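Side-chain contact in dimethylsulfoniopropionate lyase (Roseovarius nubinhibens, PDB 4B29), which probably cleaves dimethylsulfoniopropionate to release dimethyl sulfide, using a cupin-type barrel that binds a zinc ion: residues Arg36-Ala41 against Leu199-Trp204. Numbering follows the deposited sequence.
Sequences RDWHEA and LTLVLW. With EDO (1,2-ethanediol), chain F.
Residues 36-41 of helix 24-41 lie against strand 198-205 with a CA-CA separation of 9.4 Å between Trp38 and Leu201 and nearly the same between His39 and Leu203, a spacing bridged by side chains alone. Two consecutive helix residues thus meet alternate strand residues, and the helix covers the strand face carrying both leucines. Trp38 and Leu201 slide past each other in opposite directions, the indole meeting the methyl obliquely with CD1 4.1 Å from Leu201 CD2. His39 and Leu203 instead cross at about a right angle: His39 CD2 is 3.9 Å from Leu203 CD1, which sits at the imidazole edge, in its plane. The CB of His39 leaves the helix alongside the strand; an anti chi1 (178°), with the ring turned across it (chi2 -86°), swings CD2 to this methyl. Trp38 NE1 is hydrogen-bonded to Ser157 OG, which also bonds Leu201 O, and His39 NE2 to the carbonyl oxygen of Ala49. On the strand's other face, Thr200 OG1 and O1 of an ethanediol, probably from the crystallisation liquor, share a 2.7 Å hydrogen bond, and Val202 and Trp204 touch the zinc ligand Glu154. The strand runs between strands 133-139 and 153-159 of the cupin fold; Val134 adjoins both leucines, while Leu85 of helix 83-92 packs against Trp38 and Phe45 of helix 43-48 meets it edge-to-face.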
loop_
_atom_site.group_PDB
_atom_site.type_symbol
_atom_site.label_atom_id
_atom_site.label_comp_id
_atom_site.label_asym_id
_atom_site.label_seq_id
_atom_site.Cartn_x
_atom_site.Cartn_y
_atom_site.Cartn_z
ATOM N N ARG A 36 1.068 12.799 3.486
ATOM C CA ARG A 36 2.000 13.493 4.328
ATOM C C ARG A 36 1.392 13.733 5.716
ATOM O O ARG A 36 2.058 13.565 6.763
ATOM C CB ARG A 36 2.387 14.837 3.686
ATOM C CG ARG A 36 3.460 15.571 4.506
ATOM C CD ARG A 36 3.950 16.877 3.822
ATOM N NE ARG A 36 5.033 17.431 4.644
ATOM C CZ ARG A 36 6.018 18.227 4.206
ATOM N NH1 ARG A 36 6.085 18.593 2.919
ATOM N NH2 ARG A 36 6.964 18.634 5.056
ATOM N N ASP A 37 0.119 14.123 5.726
ATOM C CA ASP A 37 -0.563 14.391 6.999
ATOM C C ASP A 37 -0.644 13.073 7.813
ATOM O O ASP A 37 -0.472 13.101 9.048
ATOM C CB ASP A 37 -2.007 14.854 6.741
ATOM C CG ASP A 37 -2.098 16.311 6.221
ATOM O OD1 ASP A 37 -1.117 17.076 6.333
ATOM O OD2 ASP A 37 -3.208 16.649 5.738
ATOM N N TRP A 38 -0.927 11.988 7.103
ATOM C CA TRP A 38 -1.022 10.625 7.722
ATOM C C TRP A 38 0.339 10.273 8.334
ATOM O O TRP A 38 0.434 9.876 9.503
ATOM C CB TRP A 38 -1.422 9.667 6.642
ATOM C CG TRP A 38 -1.561 8.208 7.003
ATOM C CD1 TRP A 38 -0.721 7.186 6.608
ATOM C CD2 TRP A 38 -2.660 7.590 7.685
ATOM N NE1 TRP A 38 -1.257 5.953 7.003
ATOM C CE2 TRP A 38 -2.439 6.194 7.663
ATOM C CE3 TRP A 38 -3.836 8.092 8.283
ATOM C CZ2 TRP A 38 -3.331 5.284 8.239
ATOM C CZ3 TRP A 38 -4.732 7.174 8.860
ATOM C CH2 TRP A 38 -4.447 5.795 8.837
ATOM N N HIS A 39 1.416 10.443 7.545
ATOM C CA HIS A 39 2.737 10.185 8.084
ATOM C C HIS A 39 3.052 11.003 9.330
ATOM O O HIS A 39 3.543 10.465 10.315
ATOM C CB HIS A 39 3.772 10.442 6.960
ATOM C CG HIS A 39 5.195 10.268 7.379
ATOM N ND1 HIS A 39 5.928 11.273 7.969
ATOM C CD2 HIS A 39 6.047 9.235 7.171
ATOM C CE1 HIS A 39 7.156 10.831 8.201
ATOM N NE2 HIS A 39 7.244 9.601 7.740
ATOM N N GLU A 40 2.735 12.309 9.297
ATOM C CA GLU A 40 3.030 13.227 10.394
ATOM C C GLU A 40 2.272 12.782 11.637
ATOM O O GLU A 40 2.756 12.930 12.754
ATOM C CB GLU A 40 2.555 14.661 10.046
ATOM C CG GLU A 40 2.791 15.626 11.224
ATOM C CD GLU A 40 2.786 17.101 10.848
ATOM O OE1 GLU A 40 2.018 17.499 9.945
ATOM O OE2 GLU A 40 3.553 17.869 11.477
ATOM N N ALA A 41 1.055 12.282 11.415
ATOM C CA ALA A 41 0.177 11.912 12.546
ATOM C C ALA A 41 0.534 10.554 13.175
ATOM O O ALA A 41 0.004 10.255 14.262
ATOM C CB ALA A 41 -1.285 11.876 12.092
ATOM N N LEU A 199 -7.326 -1.571 2.589
ATOM C CA LEU A 199 -6.575 -0.581 1.781
ATOM C C LEU A 199 -5.412 -0.148 2.674
ATOM O O LEU A 199 -5.625 0.239 3.837
ATOM C CB LEU A 199 -7.501 0.588 1.474
ATOM C CG LEU A 199 -6.922 1.817 0.725
ATOM C CD1 LEU A 199 -6.455 1.403 -0.669
ATOM C CD2 LEU A 199 -7.959 2.984 0.671
ATOM N N THR A 200 -4.178 -0.220 2.134
ATOM C CA THR A 200 -2.975 0.005 2.972
ATOM C C THR A 200 -2.106 1.090 2.358
ATOM O O THR A 200 -2.188 1.343 1.137
ATOM C CB THR A 200 -2.100 -1.260 3.052
ATOM O OG1 THR A 200 -1.750 -1.669 1.723
ATOM C CG2 THR A 200 -2.933 -2.441 3.740
ATOM N N LEU A 201 -1.285 1.701 3.205
ATOM C CA LEU A 201 -0.283 2.663 2.720
ATOM C C LEU A 201 1.008 2.270 3.458
ATOM O O LEU A 201 1.014 2.124 4.699
ATOM C CB LEU A 201 -0.734 4.114 2.994
ATOM C CG LEU A 201 0.276 5.104 2.367
ATOM C CD1 LEU A 201 -0.446 6.353 1.796
ATOM C CD2 LEU A 201 1.273 5.507 3.451
ATOM N N VAL A 202 2.086 2.068 2.699
ATOM C CA VAL A 202 3.243 1.323 3.241
ATOM C C VAL A 202 4.520 2.109 2.945
ATOM O O VAL A 202 4.664 2.650 1.853
ATOM C CB VAL A 202 3.315 -0.029 2.526
ATOM C CG1 VAL A 202 4.553 -0.847 2.943
ATOM C CG2 VAL A 202 2.003 -0.821 2.804
ATOM N N LEU A 203 5.400 2.175 3.926
ATOM C CA LEU A 203 6.734 2.778 3.697
ATOM C C LEU A 203 7.791 1.676 3.550
ATOM O O LEU A 203 7.681 0.557 4.141
ATOM C CB LEU A 203 7.170 3.602 4.905
ATOM C CG LEU A 203 6.186 4.680 5.451
ATOM C CD1 LEU A 203 6.820 5.482 6.544
ATOM C CD2 LEU A 203 5.743 5.608 4.276
ATOM N N TRP A 204 8.871 2.018 2.814
ATOM C CA TRP A 204 9.967 1.048 2.621
ATOM C C TRP A 204 11.282 1.757 2.850
ATOM O O TRP A 204 11.394 2.973 2.567
ATOM C CB TRP A 204 10.010 0.558 1.152
ATOM C CG TRP A 204 8.754 -0.024 0.586
ATOM C CD1 TRP A 204 7.504 0.610 0.375
ATOM C CD2 TRP A 204 8.557 -1.385 0.261
ATOM N NE1 TRP A 204 6.623 -0.296 -0.156
ATOM C CE2 TRP A 204 7.240 -1.522 -0.235
ATOM C CE3 TRP A 204 9.394 -2.512 0.294
ATOM C CZ2 TRP A 204 6.715 -2.757 -0.671
ATOM C CZ3 TRP A 204 8.860 -3.767 -0.164
ATOM C CH2 TRP A 204 7.558 -3.858 -0.651
HETATM C C1 EDO F . 1.507 -2.277 -0.027
HETATM O O1 EDO F . 0.438 -2.936 0.655
HETATM C C2 EDO F . 1.581 -2.892 -1.398
HETATM O O2 EDO F . 2.773 -2.363 -1.942
#